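Local coordinates for protein HYPOTHETICAL PROTEIN yjhP (PDB 1NKV) that is of uncharacterised function but has a Rossmann-like class I fold and probably acts as a methyltransferase, at residues Pro141-Leu146 and Ser159-Phe164; His17-Glu22 and Ala112-Gly117; Lys103-Ala108 and Ser129-Gly134. All coordinates share one frame; numbering follows the deposited sequence.

Contact 1: Pro141-Leu146 and Ser159-Phe164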
ATOM      1  N   PRO C 141      -9.595 -16.911  -3.829  1.00 24.22           N
ATOM      2  CA  PRO C 141      -9.138 -16.104  -4.960  1.00 24.30           C
ATOM      3  C   PRO C 141     -10.359 -15.512  -5.640  1.00 25.59           C
ATOM      4  O   PRO C 141     -11.483 -15.998  -5.439  1.00 24.97           O
ATOM      5  CB  PRO C 141      -8.455 -17.130  -5.842  1.00 22.01           C
ATOM      6  CG  PRO C 141      -9.347 -18.317  -5.662  1.00 21.11           C
ATOM      7  CD  PRO C 141      -9.540 -18.345  -4.172  1.00 22.50           C
ATOM      8  N   TYR C 142     -10.151 -14.465  -6.438  1.00 26.06           N
ATOM      9  CA  TYR C 142     -11.249 -13.837  -7.192  1.00 25.87           C
ATOM     10  C   TYR C 142     -10.736 -12.964  -8.323  1.00 26.12           C
ATOM     11  O   TYR C 142      -9.527 -12.843  -8.530  1.00 24.67           O
ATOM     12  CB  TYR C 142     -12.152 -13.005  -6.286  1.00 21.96           C
ATOM     13  CG  TYR C 142     -11.456 -11.889  -5.565  1.00 21.95           C
ATOM     14  CD1 TYR C 142     -10.692 -12.145  -4.433  1.00 23.07           C
ATOM     15  CD2 TYR C 142     -11.566 -10.572  -6.004  1.00 22.02           C
ATOM     16  CE1 TYR C 142     -10.055 -11.125  -3.743  1.00 21.00           C
ATOM     17  CE2 TYR C 142     -10.931  -9.542  -5.322  1.00 22.50           C
ATOM     18  CZ  TYR C 142     -10.177  -9.830  -4.187  1.00 21.01           C
ATOM     19  OH  TYR C 142      -9.569  -8.822  -3.479  1.00 19.13           O
ATOM     20  N   TRP C 143     -11.664 -12.378  -9.074  1.00 27.94           N
ATOM     21  CA  TRP C 143     -11.302 -11.497 -10.180  1.00 28.53           C
ATOM     22  C   TRP C 143     -11.270 -10.064  -9.682  1.00 28.39           C
ATOM     23  O   TRP C 143     -12.305  -9.474  -9.367  1.00 28.42           O
ATOM     24  CB  TRP C 143     -12.295 -11.596 -11.351  1.00 28.79           C
ATOM     25  CG  TRP C 143     -12.218 -12.887 -12.138  1.00 30.20           C
ATOM     26  CD1 TRP C 143     -13.211 -13.810 -12.283  1.00 30.19           C
ATOM     27  CD2 TRP C 143     -11.086 -13.402 -12.861  1.00 29.48           C
ATOM     28  NE1 TRP C 143     -12.770 -14.864 -13.043  1.00 31.91           N
ATOM     29  CE2 TRP C 143     -11.471 -14.641 -13.411  1.00 29.79           C
ATOM     30  CE3 TRP C 143      -9.789 -12.937 -13.096  1.00 29.88           C
ATOM     31  CZ2 TRP C 143     -10.604 -15.426 -14.181  1.00 29.86           C
ATOM     32  CZ3 TRP C 143      -8.923 -13.725 -13.868  1.00 31.28           C
ATOM     33  CH2 TRP C 143      -9.336 -14.951 -14.397  1.00 30.38           C
ATOM     34  N   ARG C 144     -10.062  -9.526  -9.586  1.00 27.37           N
ATOM     35  CA  ARG C 144      -9.869  -8.159  -9.159  1.00 27.54           C
ATOM     36  C   ARG C 144     -10.526  -7.328 -10.236  1.00 29.54           C
ATOM     37  O   ARG C 144     -11.231  -6.364  -9.972  1.00 28.70           O
ATOM     38  CB  ARG C 144      -8.378  -7.837  -9.110  1.00 25.62           C
ATOM     39  CG  ARG C 144      -8.081  -6.360  -9.036  1.00 22.09           C
ATOM     40  CD  ARG C 144      -6.644  -6.103  -8.731  1.00 20.67           C
ATOM     41  NE  ARG C 144      -6.337  -4.671  -8.795  1.00 21.30           N
ATOM     42  CZ  ARG C 144      -6.321  -3.954  -9.915  1.00 21.00           C
ATOM     43  NH1 ARG C 144      -6.595  -4.531 -11.079  1.00 20.13           N
ATOM     44  NH2 ARG C 144      -6.033  -2.659  -9.869  1.00 20.52           N
ATOM     45  N   GLN C 145     -10.283  -7.740 -11.467  1.00 34.23           N
ATOM     46  CA  GLN C 145     -10.813  -7.074 -12.633  1.00 39.01           C
ATOM     47  C   GLN C 145     -11.217  -8.172 -13.610  1.00 42.05           C
ATOM     48  O   GLN C 145     -10.368  -8.870 -14.179  1.00 43.54           O
ATOM     49  CB  GLN C 145      -9.727  -6.170 -13.222  1.00 40.99           C
ATOM     50  CG  GLN C 145     -10.037  -5.540 -14.573  1.00 44.74           C
ATOM     51  CD  GLN C 145      -8.946  -4.567 -15.023  1.00 48.57           C
ATOM     52  OE1 GLN C 145      -8.687  -3.577 -14.294  1.00 49.84           O
ATOM     53  NE2 GLN C 145      -8.343  -4.789 -16.100  1.00 50.90           N
ATOM     54  N   LEU C 146     -12.525  -8.335 -13.770  1.00 43.75           N
ATOM     55  CA  LEU C 146     -13.091  -9.331 -14.669  1.00 45.61           C
ATOM     56  C   LEU C 146     -12.503  -9.210 -16.065  1.00 46.75           C
ATOM     57  O   LEU C 146     -12.719  -8.211 -16.743  1.00 47.27           O
ATOM     58  CB  LEU C 146     -14.602  -9.136 -14.759  1.00 45.12           C
ATOM     59  CG  LEU C 146     -15.292 -10.027 -15.782  1.00 45.78           C
ATOM     60  CD1 LEU C 146     -15.102 -11.477 -15.387  1.00 46.85           C
ATOM     61  CD2 LEU C 146     -16.766  -9.685 -15.855  1.00 46.94           C
ATOM     62  N   SER C 159      -9.009 -21.778 -17.399  1.00 55.73           N
ATOM     63  CA  SER C 159      -9.927 -22.241 -18.426  1.00 56.34           C
ATOM     64  C   SER C 159     -10.888 -21.149 -18.854  1.00 56.72           C
ATOM     65  O   SER C 159     -10.732 -20.549 -19.913  1.00 57.38           O
ATOM     66  CB  SER C 159     -10.735 -23.429 -17.924  1.00 57.98           C
ATOM     67  OG  SER C 159      -9.894 -24.531 -17.654  1.00 61.04           O
ATOM     68  N   SER C 160     -11.896 -20.899 -18.036  1.00 56.53           N
ATOM     69  CA  SER C 160     -12.854 -19.871 -18.373  1.00 57.18           C
ATOM     70  C   SER C 160     -13.028 -18.885 -17.226  1.00 56.79           C
ATOM     71  O   SER C 160     -12.691 -19.187 -16.086  1.00 55.87           O
ATOM     72  CB  SER C 160     -14.198 -20.505 -18.736  1.00 58.48           C
ATOM     73  OG  SER C 160     -15.147 -19.514 -19.114  1.00 58.68           O
ATOM     74  N   THR C 161     -13.540 -17.701 -17.549  1.00 55.86           N
ATOM     75  CA  THR C 161     -13.775 -16.666 -16.558  1.00 54.65           C
ATOM     76  C   THR C 161     -14.675 -17.236 -15.475  1.00 53.89           C
ATOM     77  O   THR C 161     -14.605 -16.845 -14.313  1.00 53.25           O
ATOM     78  CB  THR C 161     -14.468 -15.430 -17.187  1.00 54.97           C
ATOM     79  OG1 THR C 161     -14.630 -14.418 -16.188  1.00 55.92           O
ATOM     80  CG2 THR C 161     -15.847 -15.791 -17.741  1.00 53.70           C
ATOM     81  N   SER C 162     -15.521 -18.175 -15.870  1.00 53.22           N
ATOM     82  CA  SER C 162     -16.440 -18.801 -14.940  1.00 53.01           C
ATOM     83  C   SER C 162     -15.714 -19.579 -13.839  1.00 52.35           C
ATOM     84  O   SER C 162     -16.340 -20.013 -12.872  1.00 51.38           O
ATOM     85  CB  SER C 162     -17.389 -19.722 -15.706  1.00 53.68           C
ATOM     86  OG  SER C 162     -16.663 -20.614 -16.533  1.00 54.39           O
ATOM     87  N   ASP C 163     -14.398 -19.749 -13.982  1.00 51.02           N
ATOM     88  CA  ASP C 163     -13.597 -20.475 -12.986  1.00 49.40           C
ATOM     89  C   ASP C 163     -13.509 -19.704 -11.675  1.00 49.07           C
ATOM     90  O   ASP C 163     -13.643 -20.284 -10.594  1.00 49.69           O
ATOM     91  CB  ASP C 163     -12.180 -20.736 -13.512  1.00 47.30           C
ATOM     92  CG  ASP C 163     -12.088 -21.995 -14.362  1.00 46.65           C
ATOM     93  OD1 ASP C 163     -11.153 -22.084 -15.180  1.00 45.86           O
ATOM     94  OD2 ASP C 163     -12.933 -22.903 -14.206  1.00 46.99           O
ATOM     95  N   PHE C 164     -13.275 -18.398 -11.776  1.00 48.07           N
ATOM     96  CA  PHE C 164     -13.187 -17.548 -10.597  1.00 46.11           C
ATOM     97  C   PHE C 164     -14.402 -16.664 -10.482  1.00 44.89           C
ATOM     98  O   PHE C 164     -15.027 -16.307 -11.471  1.00 45.29           O
ATOM     99  CB  PHE C 164     -11.943 -16.665 -10.640  1.00 46.27           C
ATOM    100  CG  PHE C 164     -10.673 -17.400 -10.369  1.00 47.16           C
ATOM    101  CD1 PHE C 164     -10.578 -18.271  -9.285  1.00 44.84           C
ATOM    102  CD2 PHE C 164      -9.558 -17.202 -11.175  1.00 47.08           C
ATOM    103  CE1 PHE C 164      -9.394 -18.929  -9.010  1.00 45.47           C
ATOM    104  CE2 PHE C 164      -8.371 -17.856 -10.908  1.00 47.68           C
ATOM    105  CZ  PHE C 164      -8.285 -18.722  -9.822  1.00 47.57           C
TER

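Contact 2: His17-Glu22 and Ala112-Gly117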
ATOM      1  N   HIS C  17       2.970 -18.477   0.680  1.00 32.78           N
ATOM      2  CA  HIS C  17       2.531 -18.993  -0.627  1.00 29.95           C
ATOM      3  C   HIS C  17       1.250 -18.361  -1.150  1.00 28.06           C
ATOM      4  O   HIS C  17       0.377 -19.047  -1.676  1.00 30.33           O
ATOM      5  CB  HIS C  17       2.338 -20.511  -0.585  1.00 32.42           C
ATOM      6  CG  HIS C  17       3.614 -21.285  -0.525  1.00 35.50           C
ATOM      7  ND1 HIS C  17       4.586 -21.050   0.426  1.00 36.18           N
ATOM      8  CD2 HIS C  17       4.077 -22.303  -1.287  1.00 36.87           C
ATOM      9  CE1 HIS C  17       5.590 -21.886   0.244  1.00 36.53           C
ATOM     10  NE2 HIS C  17       5.307 -22.659  -0.790  1.00 37.14           N
ATOM     11  N   ASN C  18       1.142 -17.050  -0.996  1.00 25.28           N
ATOM     12  CA  ASN C  18       0.002 -16.291  -1.480  1.00 21.44           C
ATOM     13  C   ASN C  18       0.365 -14.812  -1.406  1.00 21.55           C
ATOM     14  O   ASN C  18       1.384 -14.442  -0.814  1.00 22.13           O
ATOM     15  CB  ASN C  18      -1.269 -16.590  -0.662  1.00 18.85           C
ATOM     16  CG  ASN C  18      -1.091 -16.365   0.823  1.00 15.29           C
ATOM     17  OD1 ASN C  18      -1.127 -17.301   1.596  1.00 14.09           O
ATOM     18  ND2 ASN C  18      -0.910 -15.126   1.225  1.00 13.37           N
ATOM     19  N   PRO C  19      -0.455 -13.948  -2.010  1.00 19.93           N
ATOM     20  CA  PRO C  19      -0.239 -12.502  -2.028  1.00 19.07           C
ATOM     21  C   PRO C  19      -0.101 -11.838  -0.665  1.00 19.26           C
ATOM     22  O   PRO C  19       0.537 -10.786  -0.545  1.00 19.46           O
ATOM     23  CB  PRO C  19      -1.440 -11.984  -2.808  1.00 20.37           C
ATOM     24  CG  PRO C  19      -1.745 -13.121  -3.724  1.00 21.00           C
ATOM     25  CD  PRO C  19      -1.630 -14.307  -2.815  1.00 19.71           C
ATOM     26  N   PHE C  20      -0.692 -12.426   0.366  1.00 18.56           N
ATOM     27  CA  PHE C  20      -0.584 -11.831   1.702  1.00 19.50           C
ATOM     28  C   PHE C  20       0.850 -11.558   2.130  1.00 21.06           C
ATOM     29  O   PHE C  20       1.779 -12.250   1.721  1.00 18.99           O
ATOM     30  CB  PHE C  20      -1.226 -12.732   2.750  1.00 19.19           C
ATOM     31  CG  PHE C  20      -2.537 -12.236   3.244  1.00 17.54           C
ATOM     32  CD1 PHE C  20      -3.464 -11.679   2.361  1.00 16.34           C
ATOM     33  CD2 PHE C  20      -2.865 -12.356   4.588  1.00 14.64           C
ATOM     34  CE1 PHE C  20      -4.700 -11.252   2.810  1.00 17.45           C
ATOM     35  CE2 PHE C  20      -4.094 -11.933   5.055  1.00 15.90           C
ATOM     36  CZ  PHE C  20      -5.022 -11.380   4.167  1.00 18.19           C
ATOM     37  N   THR C  21       1.025 -10.534   2.956  1.00 22.82           N
ATOM     38  CA  THR C  21       2.352 -10.192   3.467  1.00 22.95           C
ATOM     39  C   THR C  21       2.290 -10.245   4.976  1.00 24.25           C
ATOM     40  O   THR C  21       1.209 -10.410   5.548  1.00 24.89           O
ATOM     41  CB  THR C  21       2.789  -8.775   3.055  1.00 22.37           C
ATOM     42  OG1 THR C  21       1.858  -7.809   3.553  1.00 23.22           O
ATOM     43  CG2 THR C  21       2.873  -8.676   1.554  1.00 24.36           C
ATOM     44  N   GLU C  22       3.433 -10.117   5.636  1.00 25.11           N
ATOM     45  CA  GLU C  22       3.414 -10.138   7.093  1.00 25.32           C
ATOM     46  C   GLU C  22       2.415  -9.100   7.610  1.00 23.63           C
ATOM     47  O   GLU C  22       1.554  -9.435   8.416  1.00 21.47           O
ATOM     48  CB  GLU C  22       4.804  -9.860   7.657  1.00 28.38           C
ATOM     49  CG  GLU C  22       5.608 -11.101   8.025  1.00 34.60           C
ATOM     50  CD  GLU C  22       7.050 -10.741   8.419  1.00 40.45           C
ATOM     51  OE1 GLU C  22       7.228  -9.736   9.158  1.00 39.04           O
ATOM     52  OE2 GLU C  22       7.995 -11.461   7.992  1.00 40.91           O
ATOM     53  N   ALA C 112      -3.799 -23.903   0.877  1.00 41.01           N
ATOM     54  CA  ALA C 112      -2.389 -24.037   0.489  1.00 42.89           C
ATOM     55  C   ALA C 112      -2.042 -22.996  -0.561  1.00 45.02           C
ATOM     56  O   ALA C 112      -1.480 -21.933  -0.258  1.00 46.66           O
ATOM     57  CB  ALA C 112      -2.135 -25.421  -0.064  1.00 42.17           C
ATOM     58  N   THR C 113      -2.380 -23.321  -1.804  1.00 46.16           N
ATOM     59  CA  THR C 113      -2.153 -22.432  -2.931  1.00 45.91           C
ATOM     60  C   THR C 113      -3.267 -21.388  -2.897  1.00 44.53           C
ATOM     61  O   THR C 113      -4.359 -21.652  -2.388  1.00 41.48           O
ATOM     62  CB  THR C 113      -2.177 -23.229  -4.290  1.00 46.14           C
ATOM     63  OG1 THR C 113      -2.052 -22.322  -5.395  1.00 47.00           O
ATOM     64  CG2 THR C 113      -3.468 -24.033  -4.431  1.00 45.09           C
ATOM     65  N   TRP C 114      -2.965 -20.201  -3.414  1.00 45.51           N
ATOM     66  CA  TRP C 114      -3.921 -19.105  -3.461  1.00 47.01           C
ATOM     67  C   TRP C 114      -5.005 -19.415  -4.477  1.00 47.20           C
ATOM     68  O   TRP C 114      -6.090 -18.843  -4.432  1.00 46.86           O
ATOM     69  CB  TRP C 114      -3.234 -17.786  -3.849  1.00 47.40           C
ATOM     70  CG  TRP C 114      -2.697 -17.746  -5.262  1.00 49.61           C
ATOM     71  CD1 TRP C 114      -1.450 -18.124  -5.679  1.00 50.79           C
ATOM     72  CD2 TRP C 114      -3.411 -17.357  -6.449  1.00 51.56           C
ATOM     73  NE1 TRP C 114      -1.346 -18.000  -7.047  1.00 51.19           N
ATOM     74  CE2 TRP C 114      -2.532 -17.531  -7.544  1.00 51.35           C
ATOM     75  CE3 TRP C 114      -4.709 -16.882  -6.694  1.00 52.61           C
ATOM     76  CZ2 TRP C 114      -2.909 -17.249  -8.863  1.00 52.55           C
ATOM     77  CZ3 TRP C 114      -5.087 -16.599  -8.012  1.00 52.84           C
ATOM     78  CH2 TRP C 114      -4.186 -16.786  -9.079  1.00 53.10           C
ATOM     79  N   ILE C 115      -4.714 -20.326  -5.397  1.00 47.69           N
ATOM     80  CA  ILE C 115      -5.690 -20.666  -6.416  1.00 48.75           C
ATOM     81  C   ILE C 115      -6.779 -21.570  -5.884  1.00 50.04           C
ATOM     82  O   ILE C 115      -7.956 -21.402  -6.217  1.00 51.53           O
ATOM     83  CB  ILE C 115      -5.026 -21.340  -7.623  1.00 47.43           C
ATOM     84  CG1 ILE C 115      -4.036 -20.363  -8.252  1.00 45.64           C
ATOM     85  CG2 ILE C 115      -6.097 -21.766  -8.638  1.00 47.67           C
ATOM     86  CD1 ILE C 115      -3.204 -20.947  -9.346  1.00 46.40           C
ATOM     87  N   ALA C 116      -6.389 -22.522  -5.047  1.00 50.67           N
ATOM     88  CA  ALA C 116      -7.343 -23.464  -4.478  1.00 51.69           C
ATOM     89  C   ALA C 116      -8.144 -22.867  -3.324  1.00 51.75           C
ATOM     90  O   ALA C 116      -7.814 -21.802  -2.807  1.00 50.67           O
ATOM     91  CB  ALA C 116      -6.609 -24.712  -4.015  1.00 53.63           C
ATOM     92  N   GLY C 117      -9.202 -23.566  -2.930  1.00 52.92           N
ATOM     93  CA  GLY C 117     -10.035 -23.110  -1.833  1.00 54.74           C
ATOM     94  C   GLY C 117      -9.835 -23.953  -0.583  1.00 55.74           C
ATOM     95  O   GLY C 117      -9.477 -23.428   0.475  1.00 56.57           O
TER

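Contact 3: Lys103-Ala108 and Ser129-Gly134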
ATOM      1  N   LYS C 103     -15.025 -26.822  20.979  1.00 58.58           N
ATOM      2  CA  LYS C 103     -15.199 -25.901  19.862  1.00 55.12           C
ATOM      3  C   LYS C 103     -14.216 -24.741  19.996  1.00 52.40           C
ATOM      4  O   LYS C 103     -13.638 -24.519  21.059  1.00 52.46           O
ATOM      5  CB  LYS C 103     -16.624 -25.340  19.850  1.00 55.90           C
ATOM      6  CG  LYS C 103     -17.745 -26.362  19.958  1.00 55.30           C
ATOM      7  CD  LYS C 103     -17.792 -27.294  18.766  1.00 56.06           C
ATOM      8  CE  LYS C 103     -19.171 -27.922  18.612  1.00 56.74           C
ATOM      9  NZ  LYS C 103     -20.218 -26.875  18.386  1.00 57.85           N
ATOM     10  N   CYS C 104     -14.021 -24.005  18.914  1.00 48.20           N
ATOM     11  CA  CYS C 104     -13.133 -22.867  18.962  1.00 44.05           C
ATOM     12  C   CYS C 104     -13.917 -21.659  18.492  1.00 41.20           C
ATOM     13  O   CYS C 104     -15.056 -21.787  18.045  1.00 39.79           O
ATOM     14  CB  CYS C 104     -11.911 -23.090  18.077  1.00 44.47           C
ATOM     15  SG  CYS C 104     -12.315 -23.481  16.411  1.00 42.20           S
ATOM     16  N   ASP C 105     -13.289 -20.494  18.602  1.00 38.81           N
ATOM     17  CA  ASP C 105     -13.888 -19.220  18.225  1.00 36.83           C
ATOM     18  C   ASP C 105     -13.496 -18.741  16.841  1.00 33.68           C
ATOM     19  O   ASP C 105     -14.173 -17.903  16.249  1.00 32.32           O
ATOM     20  CB  ASP C 105     -13.482 -18.173  19.242  1.00 39.60           C
ATOM     21  CG  ASP C 105     -13.492 -18.719  20.650  1.00 43.16           C
ATOM     22  OD1 ASP C 105     -14.572 -19.174  21.085  1.00 45.01           O
ATOM     23  OD2 ASP C 105     -12.424 -18.706  21.314  1.00 43.94           O
ATOM     24  N   VAL C 106     -12.384 -19.248  16.332  1.00 31.33           N
ATOM     25  CA  VAL C 106     -11.935 -18.846  15.013  1.00 29.38           C
ATOM     26  C   VAL C 106     -11.377 -20.044  14.252  1.00 27.83           C
ATOM     27  O   VAL C 106     -10.380 -20.638  14.656  1.00 28.97           O
ATOM     28  CB  VAL C 106     -10.836 -17.747  15.102  1.00 26.93           C
ATOM     29  CG1 VAL C 106     -10.429 -17.313  13.716  1.00 26.41           C
ATOM     30  CG2 VAL C 106     -11.332 -16.568  15.890  1.00 26.08           C
ATOM     31  N   ALA C 107     -12.027 -20.416  13.161  1.00 25.05           N
ATOM     32  CA  ALA C 107     -11.546 -21.539  12.364  1.00 22.21           C
ATOM     33  C   ALA C 107     -10.995 -20.990  11.055  1.00 19.31           C
ATOM     34  O   ALA C 107     -11.734 -20.474  10.226  1.00 18.86           O
ATOM     35  CB  ALA C 107     -12.685 -22.517  12.092  1.00 21.06           C
ATOM     36  N   ALA C 108      -9.697 -21.093  10.858  1.00 16.89           N
ATOM     37  CA  ALA C 108      -9.134 -20.551   9.642  1.00 16.81           C
ATOM     38  C   ALA C 108      -8.648 -21.579   8.655  1.00 18.92           C
ATOM     39  O   ALA C 108      -8.225 -22.677   9.023  1.00 20.23           O
ATOM     40  CB  ALA C 108      -8.005 -19.602   9.973  1.00 12.80           C
ATOM     41  N   SER C 129     -16.546 -27.786  14.210  1.00 48.72           N
ATOM     42  CA  SER C 129     -15.726 -27.517  15.370  1.00 47.27           C
ATOM     43  C   SER C 129     -15.693 -26.044  15.723  1.00 46.05           C
ATOM     44  O   SER C 129     -14.785 -25.586  16.409  1.00 46.32           O
ATOM     45  CB  SER C 129     -14.318 -28.011  15.092  1.00 48.05           C
ATOM     46  OG  SER C 129     -13.882 -27.499  13.848  1.00 47.83           O
ATOM     47  N   LEU C 130     -16.691 -25.303  15.265  1.00 44.51           N
ATOM     48  CA  LEU C 130     -16.737 -23.878  15.523  1.00 42.99           C
ATOM     49  C   LEU C 130     -17.924 -23.517  16.393  1.00 43.63           C
ATOM     50  O   LEU C 130     -19.041 -23.957  16.130  1.00 43.59           O
ATOM     51  CB  LEU C 130     -16.825 -23.130  14.199  1.00 41.24           C
ATOM     52  CG  LEU C 130     -16.582 -21.632  14.251  1.00 39.50           C
ATOM     53  CD1 LEU C 130     -15.133 -21.385  14.581  1.00 41.33           C
ATOM     54  CD2 LEU C 130     -16.932 -21.007  12.923  1.00 40.21           C
ATOM     55  N   LYS C 131     -17.686 -22.717  17.430  1.00 45.08           N
ATOM     56  CA  LYS C 131     -18.761 -22.295  18.332  1.00 46.00           C
ATOM     57  C   LYS C 131     -19.863 -21.546  17.590  1.00 45.60           C
ATOM     58  O   LYS C 131     -19.625 -20.938  16.550  1.00 43.59           O
ATOM     59  CB  LYS C 131     -18.217 -21.396  19.442  1.00 45.92           C
ATOM     60  CG  LYS C 131     -17.213 -22.070  20.358  1.00 47.20           C
ATOM     61  CD  LYS C 131     -16.898 -21.195  21.558  1.00 47.24           C
ATOM     62  CE  LYS C 131     -15.834 -21.822  22.454  1.00 49.74           C
ATOM     63  NZ  LYS C 131     -14.477 -21.887  21.814  1.00 50.72           N
ATOM     64  N   PRO C 132     -21.093 -21.583  18.124  1.00 46.70           N
ATOM     65  CA  PRO C 132     -22.219 -20.892  17.483  1.00 47.34           C
ATOM     66  C   PRO C 132     -21.918 -19.395  17.376  1.00 46.51           C
ATOM     67  O   PRO C 132     -21.589 -18.735  18.372  1.00 47.02           O
ATOM     68  CB  PRO C 132     -23.389 -21.204  18.420  1.00 48.35           C
ATOM     69  CG  PRO C 132     -23.015 -22.568  18.961  1.00 47.52           C
ATOM     70  CD  PRO C 132     -21.552 -22.355  19.291  1.00 47.19           C
ATOM     71  N   GLY C 133     -22.019 -18.870  16.161  1.00 44.47           N
ATOM     72  CA  GLY C 133     -21.723 -17.468  15.945  1.00 43.95           C
ATOM     73  C   GLY C 133     -20.220 -17.242  15.978  1.00 42.75           C
ATOM     74  O   GLY C 133     -19.737 -16.205  16.437  1.00 42.79           O
ATOM     75  N   GLY C 134     -19.477 -18.234  15.496  1.00 41.22           N
ATOM     76  CA  GLY C 134     -18.033 -18.130  15.466  1.00 38.69           C
ATOM     77  C   GLY C 134     -17.569 -17.578  14.133  1.00 38.39           C
ATOM     78  O   GLY C 134     -18.314 -17.581  13.155  1.00 37.89           O
TER

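Contact 1: Pro141-Leu146 and Ser159-Phe164
At the C-terminal end of strand 134-143 of the Rossmann-like methyltransferase sheet, Trp-143 and Pro-141 receive the loop that follows helix 150-156, with Phe-164 as the main side chain brought in. The two aromatic rings form a T-shaped (edge-to-face) pair: the edge of Phe-164 is directed at the face of the six-membered ring of Trp-143, with centroids 5.3 Å apart and planes at 77°. Next to the phenyl along its own side chain, Phe-164 CB lies over the five-membered ring of Trp-143 in a CH-pi contact, 3.5 Å from its centroid. Phe-164 CG is anti to its own carbonyl carbon (chi1 -74°), which carries the phenyl across the indole and on to the proline. Phe-164 CE1 meets Pro-141 CG at 3.4 Å, the proline and phenyl crossing at about a right angle. The indole edge is polar: Trp-143 NE1 donates to Thr-161 O at 3.0 Å, close to the ring plane and on a lone pair of the carbonyl. Thr-161 O also accepts from Phe-164 N, a bond that belongs to the short 3-10 turn at 161-163. Ser-160 N donates to Asp-163 OD1, meeting the carboxylate from above its plane, while Glu-150 takes Ser-160 OG and Thr-161 N from outside. One carbonyl thus serves both turn and indole, so the ring-edge bond and the CH-pi contact together fix the loop against a buried tryptophan.

Contact 2: His17-Glu22 and Ala112-Gly117
The backbones of 17-22 and 112-117, both irregular, come closest where Asn-18 CA lies 5.2 Å from Trp-114 CA, with His-17 opposite Thr-113 and the two segments diverging beyond Pro-19. The contact is small and rests on van der Waals packing. Its centre is the CB of Trp-114, which touches Asn-18 CB at 3.9 Å and Pro-19 CD at 4.0 Å. Trp-114 CB points at the 17-22 loop, and CG, set between the backbone N and the carbonyl carbon (chi1 67°), takes the indole away from it, the proline and tryptophan side chains crossing at about a right angle. Ile-115 CG1 covers one face of that indole from within the same loop, 3.2 Å above the plane and over its centre. His-17 turns its carbonyl toward 112-117: His-17 O lies 3.7 Å from Ala-112 O and 3.9 Å from Trp-114 N. Within 112-117, Ile-115 N makes a weak hydrogen bond to Thr-113 OG1. Farther out, the indole meets Trp-192 edge-to-face and also the rings of Tyr-195 and Phe-238, while Pro-19 and Phe-20 pack on Trp-240. The arrangement joins the loop leading into helix 22-31 to the loop after strand 104-109. In class I methyltransferases the loop after this fourth strand commonly borders the cofactor and substrate cleft, so the N-terminal segment may cover that side here.

Contact 3: Lys103-Ala108 and Ser129-Gly134
Lys-131 lays its aliphatic chain across the backbone of Cys-104, its CG 3.4 Å from Lys-103 CB, and carries its ammonium to the far side. Nearly straight as far as CE, the chain bends only at its last torsion (chi4 68°), which brings NZ between two acceptors. Asp-105 OD1 lies 2.8 Å from Lys-131 NZ in a salt bridge, the ammonium standing above the carboxylate plane. Lys-103 O, 2.9 Å from the same Lys-131 NZ, is also met from well above its carbonyl plane. Two oxygens thus grip one ammonium and pin the side chain over the strand. The backbones pair as well: Cys-104 and Leu-130 form a parallel bridge, in which Cys-104 N donates to Ser-129 O at 3.1 Å, and Lys-131 N donates to Cys-104 O at 2.9 Å with an almost straight N-H...O angle of 176°. On the sheet face shared by Cys-104 and Leu-130, Leu-130 CD1 touches Ala-107 CB at 3.7 Å and Cys-104 SG at 4.0 Å. Leu-130 CG is anti to the backbone N (chi1 -167°), which swings the branched end toward 103-108, where CD1 does the touching. A type II turn from Lys-131 to Gly-134 then leads into the next strand, with Gly-133 at positive phi. Asp-105 OD2 is held by Arg-39 N, tying the corner to the entry of strand 40-43, and Ser-129 OG bonds back to Leu-125 O in helix 124-128. Strand 104-109 continues between strands 40-43 and 134-143, while 130-131 links helix 124-128 to strand 134-143 along the chain.

How the contacts relate
Strand 134-143 connects two of the sites: contact 3 lies at the turn leading into it, contact 1 at its far end, with centres about 30 Å apart. All three are partly buried, but the centre of contact 2 lies about 4 Å from the centre of the chain and those of contacts 1 and 3 about 17 and 19 Å. Contacts 1 and 2 adjoin: Pro-141 CB packs on Trp-114 O at 3.2 Å, and Phe-164 reaches Ile-115. Contacts 2 and 3 lie along the same chain, since 103-108 leads through its strand to 112-117. Chemistry follows place: strand pairing and a salt bridge in contact 3, aromatic packing with one indole bond in contact 1, and chiefly apolar loop packing in contact 2.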